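Local coordinates for protein post-proline cleaving enzyme (Rickettsia typhi, PDB 4HVT) that probably cleaves peptides on the carboxyl side of proline residues, as a serine oligopeptidase of the prolyl oligopeptidase family, at residues N136-P141 with S250-S255; S297-V302 with S403-E408. One frame throughout, in Å; residues are numbered along the deposited sequence. Where two conformers were deposited one is given.

Contact 1 (N136-P141 with S250-S255); sequences NCFQNP and SDTISS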
ATOM      1  N   ASN A 136     -21.010   0.511  -2.308  1.00 17.11           N
ATOM      2  CA  ASN A 136     -22.354   0.986  -2.535  1.00 17.82           C
ATOM      3  C   ASN A 136     -23.182  -0.002  -3.376  1.00 16.59           C
ATOM      4  O   ASN A 136     -22.670  -0.650  -4.287  1.00 16.56           O
ATOM      5  CB  ASN A 136     -22.260   2.366  -3.254  1.00 19.38           C
ATOM      6  CG  ASN A 136     -23.559   3.122  -3.284  1.00 21.32           C
ATOM      7  OD1 ASN A 136     -23.835   3.792  -4.276  1.00 26.74           O
ATOM      8  ND2 ASN A 136     -24.356   3.068  -2.225  1.00 22.33           N
ATOM      9  N   CYS A 137     -24.455  -0.155  -3.033  1.00 16.84           N
ATOM     10  CA  CYS A 137     -25.343  -1.095  -3.712  1.00 17.05           C
ATOM     11  C   CYS A 137     -25.888  -0.457  -4.998  1.00 17.59           C
ATOM     12  O   CYS A 137     -26.505   0.587  -4.937  1.00 18.29           O
ATOM     13  CB  CYS A 137     -26.518  -1.446  -2.805  1.00 17.22           C
ATOM     14  SG  CYS A 137     -27.654  -2.620  -3.557  1.00 17.98           S
ATOM     15  N   PHE A 138     -25.764  -1.126  -6.127  1.00 17.12           N
ATOM     16  CA  PHE A 138     -26.216  -0.511  -7.386  1.00 17.94           C
ATOM     17  C   PHE A 138     -27.737  -0.479  -7.471  1.00 18.93           C
ATOM     18  O   PHE A 138     -28.296   0.471  -7.995  1.00 19.91           O
ATOM     19  CB  PHE A 138     -25.605  -1.246  -8.597  1.00 17.53           C
ATOM     20  CG  PHE A 138     -26.055  -0.692  -9.932  1.00 18.13           C
ATOM     21  CD1 PHE A 138     -25.534   0.469 -10.405  1.00 18.02           C
ATOM     22  CD2 PHE A 138     -27.022  -1.377 -10.694  1.00 19.63           C
ATOM     23  CE1 PHE A 138     -25.945   0.983 -11.616  1.00 19.37           C
ATOM     24  CE2 PHE A 138     -27.435  -0.856 -11.916  1.00 19.69           C
ATOM     25  CZ  PHE A 138     -26.876   0.303 -12.369  1.00 19.88           C
ATOM     26  N   GLN A 139     -28.380  -1.507  -6.957  1.00 20.04           N
ATOM     27  CA  GLN A 139     -29.825  -1.676  -7.067  1.00 21.33           C
ATOM     28  C   GLN A 139     -30.553  -0.733  -6.079  1.00 21.28           C
ATOM     29  O   GLN A 139     -31.654  -0.281  -6.345  1.00 24.74           O
ATOM     30  CB  GLN A 139     -30.203  -3.126  -6.817  1.00 23.77           C
ATOM     31  CG  GLN A 139     -29.648  -4.147  -7.835  1.00 26.31           C
ATOM     32  CD  GLN A 139     -28.130  -4.456  -7.796  1.00 28.20           C
ATOM     33  OE1 GLN A 139     -27.591  -4.750  -8.866  1.00 35.07           O
ATOM     34  NE2 GLN A 139     -27.442  -4.461  -6.603  1.00 26.37           N
ATOM     35  N   ASN A 140     -29.908  -0.392  -4.978  1.00 19.55           N
ATOM     36  CA  ASN A 140     -30.380   0.602  -4.046  1.00 19.51           C
ATOM     37  C   ASN A 140     -29.215   1.417  -3.517  1.00 18.59           C
ATOM     38  O   ASN A 140     -28.626   1.072  -2.491  1.00 16.99           O
ATOM     39  CB  ASN A 140     -31.132  -0.012  -2.876  1.00 20.60           C
ATOM     40  CG  ASN A 140     -31.654   1.061  -1.922  1.00 21.18           C
ATOM     41  OD1 ASN A 140     -31.391   2.251  -2.110  1.00 21.65           O
ATOM     42  ND2 ASN A 140     -32.268   0.631  -0.845  1.00 22.88           N
ATOM     43  N   PRO A 141     -28.896   2.540  -4.186  1.00 18.04           N
ATOM     44  CA  PRO A 141     -27.659   3.269  -3.857  1.00 18.41           C
ATOM     45  C   PRO A 141     -27.675   3.991  -2.544  1.00 18.14           C
ATOM     46  O   PRO A 141     -26.660   4.573  -2.196  1.00 19.26           O
ATOM     47  CB  PRO A 141     -27.501   4.262  -5.025  1.00 18.43           C
ATOM     48  CG  PRO A 141     -28.852   4.363  -5.610  1.00 19.27           C
ATOM     49  CD  PRO A 141     -29.500   3.037  -5.425  1.00 19.32           C
ATOM     50  N   SER A 250     -18.354  -2.997 -14.642  1.00  9.74           N
ATOM     51  CA  SER A 250     -19.128  -1.983 -13.940  1.00 10.18           C
ATOM     52  C   SER A 250     -20.545  -2.524 -13.671  1.00 10.50           C
ATOM     53  O   SER A 250     -21.081  -3.143 -14.525  1.00 10.53           O
ATOM     54  CB  SER A 250     -19.272  -0.757 -14.860  1.00 10.50           C
ATOM     55  OG  SER A 250     -20.192   0.175 -14.298  1.00 10.98           O
ATOM     56  N   ASP A 251     -21.140  -2.256 -12.508  1.00 10.97           N
ATOM     57  CA  ASP A 251     -22.523  -2.576 -12.220  1.00 11.62           C
ATOM     58  C   ASP A 251     -23.445  -1.997 -13.314  1.00 12.20           C
ATOM     59  O   ASP A 251     -24.516  -2.492 -13.533  1.00 12.28           O
ATOM     60  CB  ASP A 251     -22.982  -2.011 -10.893  1.00 12.49           C
ATOM     61  CG  ASP A 251     -22.529  -2.827  -9.693  1.00 13.35           C
ATOM     62  OD1 ASP A 251     -22.628  -4.061  -9.758  1.00 14.53           O
ATOM     63  OD2 ASP A 251     -22.132  -2.242  -8.669  1.00 14.66           O
ATOM     64  N   THR A 252     -23.031  -0.894 -13.966  1.00 12.51           N
ATOM     65  CA  THR A 252     -23.917  -0.321 -14.977  1.00 13.00           C
ATOM     66  C   THR A 252     -24.017  -1.193 -16.224  1.00 12.88           C
ATOM     67  O   THR A 252     -24.929  -0.988 -17.054  1.00 13.28           O
ATOM     68  CB  THR A 252     -23.497   1.093 -15.465  1.00 13.97           C
ATOM     69  OG1 THR A 252     -22.194   1.014 -16.058  1.00 13.07           O
ATOM     70  CG2 THR A 252     -23.466   2.081 -14.324  1.00 14.58           C
ATOM     71  N   ILE A 253     -23.095  -2.124 -16.379  1.00 11.84           N
ATOM     72  CA  ILE A 253     -23.087  -3.077 -17.472  1.00 12.34           C
ATOM     73  C   ILE A 253     -23.589  -4.436 -16.986  1.00 12.69           C
ATOM     74  O   ILE A 253     -24.410  -5.059 -17.668  1.00 12.85           O
ATOM     75  CB  ILE A 253     -21.664  -3.180 -18.016  1.00 12.30           C
ATOM     76  CG1 ILE A 253     -21.085  -1.759 -18.275  1.00 12.45           C
ATOM     77  CG2 ILE A 253     -21.613  -4.053 -19.250  1.00 13.31           C
ATOM     78  CD1 ILE A 253     -21.729  -0.988 -19.406  1.00 13.03           C
ATOM     79  N   SER A 254     -23.030  -4.914 -15.870  1.00 12.55           N
ATOM     80  CA  SER A 254     -23.523  -6.143 -15.243  1.00 13.17           C
ATOM     81  C   SER A 254     -23.335  -6.070 -13.748  1.00 13.75           C
ATOM     82  O   SER A 254     -22.240  -5.789 -13.268  1.00 12.95           O
ATOM     83  CB  SER A 254     -22.794  -7.380 -15.728  1.00 12.66           C
ATOM     84  OG  SER A 254     -23.247  -8.572 -15.049  1.00 13.10           O
ATOM     85  N   SER A 255     -24.385  -6.425 -13.020  1.00 15.76           N
ATOM     86  CA  SER A 255     -24.280  -6.589 -11.564  0.50 16.25           C
ATOM     87  C   SER A 255     -24.199  -8.079 -11.158  1.00 16.76           C
ATOM     88  O   SER A 255     -24.072  -8.418  -9.984  1.00 18.66           O
ATOM     89  CB  SER A 255     -25.442  -5.827 -10.890  0.50 16.95           C
ATOM     90  OG  SER A 255     -26.727  -6.267 -11.364  0.50 16.90           O
TER
HETATM   91  O   HOH W   1     -23.222  -2.921  -6.318  1.00 23.47           O
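Phe-138 lays its ring over the start of the turn at 250-255, and this overlap supplies most of the shared surface. Its CG lies 3.5 Å from CB of Asp-251, while CE1 reaches CG2 of Thr-252 at 3.8 Å. Because CG stands anti to the backbone N (chi1 178°), the ring extends across to the other loop, where one face receives the carbonyl O of Asp-251 and the backbone N of Thr-252, both displaced toward the rim. Phe-138 and Asp-251 run past each other in opposite senses, leaving the carboxylate at the CB end of the phenylalanine.

Both segments belong to loops joining the first and second strands of two sheets in the N-terminal beta-propeller. A further sheet, 190-235, comes between them in sequence, so the contact illustrates how loops at the inner strands of a propeller can meet without being neighbours in blade order.

The polar links are fewer. One water receives the Phe-138 N-H and donates to Asn-136 O and to Asp-251 OD2, the last at 2.7 Å; the other carboxylate oxygen, OD1, forms a salt bridge with Lys-247. Gln-139 bends at chi2 and brings OE1 to the edge of the Phe-138 ring, in its plane. From Ser-255, OG approaches this OE1 at 3.0 Å, but the bond is weak and not settled, since its one proton has another acceptor within reach.

Hydrogen bonds within each loop hold its shape. Asn-136 ND2 donates almost straight to Pro-141 O (2.8 Å, 177°), arriving from above the carbonyl plane, and Asn-140 N uses Cys-137 SG as its acceptor. In the opposing turn Ser-250 O accepts from both Ile-253 N and Ser-254 N, while the hydroxyls of Ser-250 and Thr-252 pair at 2.8 Å between OG and OG1.

Contact 2 (S297-V302 with S403-E408); sequences SFKEYV and SYEEEE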
ATOM      1  N   SER A 297     -12.234  -2.585 -16.469  1.00  8.14           N
ATOM      2  CA  SER A 297     -13.182  -2.867 -17.577  1.00  8.23           C
ATOM      3  C   SER A 297     -13.741  -1.562 -18.121  1.00  8.62           C
ATOM      4  O   SER A 297     -13.650  -0.523 -17.517  1.00  8.40           O
ATOM      5  CB  SER A 297     -14.322  -3.701 -17.093  1.00  8.07           C
ATOM      6  OG  SER A 297     -15.112  -3.022 -16.142  1.00  7.87           O
ATOM      7  N   PHE A 298     -14.383  -1.702 -19.279  1.00  9.17           N
ATOM      8  CA  PHE A 298     -15.125  -0.649 -19.917  1.00  9.75           C
ATOM      9  C   PHE A 298     -16.167  -1.346 -20.776  1.00 10.09           C
ATOM     10  O   PHE A 298     -15.819  -2.164 -21.645  1.00  9.68           O
ATOM     11  CB  PHE A 298     -14.238   0.192 -20.797  1.00 10.37           C
ATOM     12  CG  PHE A 298     -14.946   1.385 -21.406  1.00 11.09           C
ATOM     13  CD1 PHE A 298     -15.466   2.375 -20.595  1.00 11.35           C
ATOM     14  CD2 PHE A 298     -15.146   1.474 -22.788  1.00 12.08           C
ATOM     15  CE1 PHE A 298     -16.125   3.471 -21.165  1.00 12.12           C
ATOM     16  CE2 PHE A 298     -15.813   2.564 -23.357  1.00 12.52           C
ATOM     17  CZ  PHE A 298     -16.280   3.567 -22.546  1.00 12.42           C
ATOM     18  N   LYS A 299     -17.430  -1.000 -20.574  1.00 10.51           N
ATOM     19  CA  LYS A 299     -18.521  -1.714 -21.233  1.00 11.01           C
ATOM     20  C   LYS A 299     -18.305  -3.217 -20.982  1.00 10.65           C
ATOM     21  O   LYS A 299     -18.009  -3.601 -19.873  1.00  9.76           O
ATOM     22  CB  LYS A 299     -18.654  -1.332 -22.728  1.00 12.25           C
ATOM     23  CG  LYS A 299     -18.629   0.157 -22.970  1.00 13.34           C
ATOM     24  CD  LYS A 299     -19.725   0.862 -22.360  1.00 14.28           C
ATOM     25  CE  LYS A 299     -20.075   2.102 -23.245  1.00 15.48           C
ATOM     26  NZ  LYS A 299     -21.206   2.769 -22.593  1.00 15.99           N
ATOM     27  N   GLU A 300     -18.414  -4.038 -22.007  1.00 11.05           N
ATOM     28  CA  GLU A 300     -18.263  -5.499 -21.848  1.00 11.32           C
ATOM     29  C   GLU A 300     -16.818  -5.992 -22.056  1.00 10.83           C
ATOM     30  O   GLU A 300     -16.591  -7.186 -22.124  1.00 10.37           O
ATOM     31  CB  GLU A 300     -19.217  -6.211 -22.841  1.00 12.66           C
ATOM     32  CG  GLU A 300     -20.672  -5.993 -22.451  1.00 13.82           C
ATOM     33  CD  GLU A 300     -21.675  -6.717 -23.308  1.00 16.01           C
ATOM     34  OE1 GLU A 300     -21.270  -7.599 -24.094  1.00 17.62           O
ATOM     35  OE2 GLU A 300     -22.908  -6.378 -23.212  1.00 17.52           O
ATOM     36  N   TYR A 301     -15.829  -5.094 -22.062  1.00 10.45           N
ATOM     37  CA  TYR A 301     -14.430  -5.446 -22.289  1.00 10.25           C
ATOM     38  C   TYR A 301     -13.632  -5.380 -20.977  1.00  9.59           C
ATOM     39  O   TYR A 301     -13.949  -4.513 -20.151  1.00  9.33           O
ATOM     40  CB  TYR A 301     -13.808  -4.504 -23.326  1.00 10.72           C
ATOM     41  CG  TYR A 301     -14.383  -4.762 -24.694  1.00 11.69           C
ATOM     42  CD1 TYR A 301     -15.656  -4.312 -25.023  1.00 12.17           C
ATOM     43  CD2 TYR A 301     -13.709  -5.546 -25.607  1.00 12.33           C
ATOM     44  CE1 TYR A 301     -16.229  -4.606 -26.228  1.00 13.08           C
ATOM     45  CE2 TYR A 301     -14.274  -5.827 -26.827  1.00 13.09           C
ATOM     46  CZ  TYR A 301     -15.540  -5.380 -27.117  1.00 13.51           C
ATOM     47  OH  TYR A 301     -16.143  -5.698 -28.310  1.00 14.94           O
ATOM     48  N   VAL A 302     -12.607  -6.202 -20.820  1.00  9.16           N
ATOM     49  CA  VAL A 302     -11.780  -6.287 -19.650  1.00  8.85           C
ATOM     50  C   VAL A 302     -10.329  -6.113 -20.038  1.00  8.91           C
ATOM     51  O   VAL A 302      -9.951  -6.446 -21.150  1.00  9.48           O
ATOM     52  CB  VAL A 302     -11.980  -7.630 -18.889  1.00  8.58           C
ATOM     53  CG1 VAL A 302     -13.330  -7.665 -18.182  1.00  8.55           C
ATOM     54  CG2 VAL A 302     -11.876  -8.769 -19.841  1.00  8.78           C
ATOM     55  N   SER A 403     -12.544   7.488 -10.063  1.00 10.70           N
ATOM     56  CA  SER A 403     -13.606   7.553 -11.082  1.00 10.81           C
ATOM     57  C   SER A 403     -14.373   6.255 -11.076  1.00 11.12           C
ATOM     58  O   SER A 403     -13.901   5.248 -10.512  1.00 11.50           O
ATOM     59  CB  SER A 403     -13.066   7.808 -12.487  1.00 10.82           C
ATOM     60  OG  SER A 403     -12.380   6.653 -12.997  1.00 11.01           O
ATOM     61  N   TYR A 404     -15.530   6.324 -11.701  1.00 11.43           N
ATOM     62  CA  TYR A 404     -16.410   5.139 -11.906  1.00 12.09           C
ATOM     63  C   TYR A 404     -17.040   5.216 -13.270  1.00 11.43           C
ATOM     64  O   TYR A 404     -17.367   6.290 -13.787  1.00 11.00           O
ATOM     65  CB  TYR A 404     -17.573   5.128 -10.927  1.00 13.81           C
ATOM     66  CG  TYR A 404     -17.269   5.157  -9.467  1.00 16.07           C
ATOM     67  CD1 TYR A 404     -17.035   4.018  -8.767  1.00 18.06           C
ATOM     68  CD2 TYR A 404     -17.324   6.355  -8.787  1.00 18.35           C
ATOM     69  CE1 TYR A 404     -16.807   4.042  -7.396  1.00 20.17           C
ATOM     70  CE2 TYR A 404     -17.089   6.406  -7.430  1.00 20.53           C
ATOM     71  CZ  TYR A 404     -16.841   5.263  -6.745  1.00 21.21           C
ATOM     72  OH  TYR A 404     -16.610   5.306  -5.382  1.00 26.73           O
ATOM     73  N   GLU A 405     -17.236   4.071 -13.891  1.00 10.83           N
ATOM     74  CA  GLU A 405     -17.904   4.065 -15.190  1.00 11.24           C
ATOM     75  C   GLU A 405     -19.325   4.628 -15.062  1.00 12.16           C
ATOM     76  O   GLU A 405     -19.886   5.060 -16.050  1.00 12.99           O
ATOM     77  CB  GLU A 405     -17.920   2.628 -15.777  1.00 10.98           C
ATOM     78  CG  GLU A 405     -18.347   2.562 -17.221  1.00 11.00           C
ATOM     79  CD  GLU A 405     -18.072   1.226 -17.899  1.00 10.89           C
ATOM     80  OE1 GLU A 405     -17.381   0.361 -17.302  1.00 10.69           O
ATOM     81  OE2 GLU A 405     -18.611   1.074 -19.019  1.00 11.21           O
ATOM     82  N   GLU A 406     -19.919   4.595 -13.883  1.00 12.97           N
ATOM     83  CA  GLU A 406     -21.270   5.144 -13.709  1.00 14.62           C
ATOM     84  C   GLU A 406     -21.266   6.684 -13.881  1.00 14.48           C
ATOM     85  O   GLU A 406     -22.277   7.269 -14.242  1.00 16.08           O
ATOM     86  CB  GLU A 406     -21.872   4.795 -12.367  1.00 16.37           C
ATOM     87  CG  GLU A 406     -23.318   5.283 -12.307  1.00 19.28           C
ATOM     88  CD  GLU A 406     -24.144   4.679 -11.217  1.00 21.77           C
ATOM     89  OE1 GLU A 406     -23.720   3.667 -10.631  1.00 24.01           O
ATOM     90  OE2 GLU A 406     -25.225   5.249 -10.967  1.00 24.79           O
ATOM     91  N   GLU A 407     -20.139   7.325 -13.630  1.00 14.11           N
ATOM     92  CA  GLU A 407     -20.035   8.778 -13.563  1.00 14.63           C
ATOM     93  C   GLU A 407     -19.292   9.342 -14.792  1.00 14.03           C
ATOM     94  O   GLU A 407     -18.215   8.859 -15.181  1.00 12.88           O
ATOM     95  CB  GLU A 407     -19.268   9.173 -12.277  1.00 15.10           C
ATOM     96  CG  GLU A 407     -19.989   8.827 -10.992  1.00 16.30           C
ATOM     97  CD  GLU A 407     -21.222   9.677 -10.733  1.00 16.91           C
ATOM     98  OE1 GLU A 407     -21.348  10.802 -11.283  1.00 19.22           O
ATOM     99  OE2 GLU A 407     -22.072   9.211  -9.963  1.00 18.80           O
ATOM    100  N   GLU A 408     -19.835  10.411 -15.384  1.00 15.71           N
ATOM    101  CA  GLU A 408     -19.121  11.175 -16.413  1.00 16.15           C
ATOM    102  C   GLU A 408     -17.911  11.969 -15.867  1.00 15.79           C
ATOM    103  O   GLU A 408     -16.948  12.093 -16.565  1.00 15.74           O
ATOM    104  CB  GLU A 408     -20.071  12.178 -17.090  1.00 19.06           C
ATOM    105  CG  GLU A 408     -21.086  11.413 -17.934  1.00 21.54           C
ATOM    106  CD  GLU A 408     -22.184  12.250 -18.517  1.00 26.77           C
ATOM    107  OE1 GLU A 408     -22.551  13.274 -17.902  1.00 29.06           O
ATOM    108  OE2 GLU A 408     -22.693  11.852 -19.596  1.00 32.56           O
TER
HETATM  109  O   HOH W   2     -17.452  -2.295 -17.450  1.00  8.66           O
HETATM  110  O   HOH W   3     -15.515   0.207 -15.379  1.00 12.20           O
HETATM  111  O   HOH W   4     -20.115   3.037 -19.965  1.00 11.39           O
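Glu-405 reaches out to the hairpin turn at 297-302 and contributes by far the most surface to this contact. Its CG is anti to the backbone N (chi1 -169°) and the chain stays extended beyond it, which carries the carboxylate right up to the turn. There OE2 accepts the backbone N-H of Lys-299 at 2.8 Å, a fairly straight bond (161°) made on the syn side, somewhat out of the carboxylate plane. OE1 takes hydrogen bonds from two waters: one also serves Ser-297 OG and Lys-299 O, the other Ser-297 O. This buried acid therefore has partners at both oxygens, and the peptide N-H and waters probably help to stabilise a negative charge.

Lys-299 follows Phe-298 in a type II' turn, and its backbone N-H points to the glutamate. Its side chain bends at chi2 and chi3, so that CD passes 3.5 Å from Glu-405 OE2. The ammonium stops short of a direct salt bridge, with NZ 4.7 Å from OE2, and a third water joins the two, lying 2.6 Å from OE2.

Phe-298 meets the same carboxylate obliquely, CD1 coming within 3.8 Å of OE2. One face of its ring is covered toward the rim by Lys-299 CG.

The turn links strands 293-298 and 301-305, while Glu-405 belongs to the loop between 398-402 and 410-415. In sequence the intervening propeller sheet is 350-390: its strand 350-357 supplies Thr-357, which touches both Phe-298 and Glu-405, and its strand 371-380 packs against Phe-298 through Thr-378 and Leu-379.

How the contacts relate
Contacts 1 and 2 have centres 12 Å apart and share a border. All four loops connect a first to a second strand, each in a different sheet of the propeller, which places them on one face, probably the one turned away from the hydrolase domain. The 403-408 loop joins the two contacts: Glu-406 OE1 lies 3.6 Å from Phe-138 CE1, and Glu-405 OE1 packs 3.3 Å from Ser-250 CB. Across another border Ile-253 CG2 rests 3.7 Å from Lys-299 O. Together they show how blades that do not follow one another in sequence can be tied through the loops after their first strands, more apolar in contact 1, water-rich in contact 2.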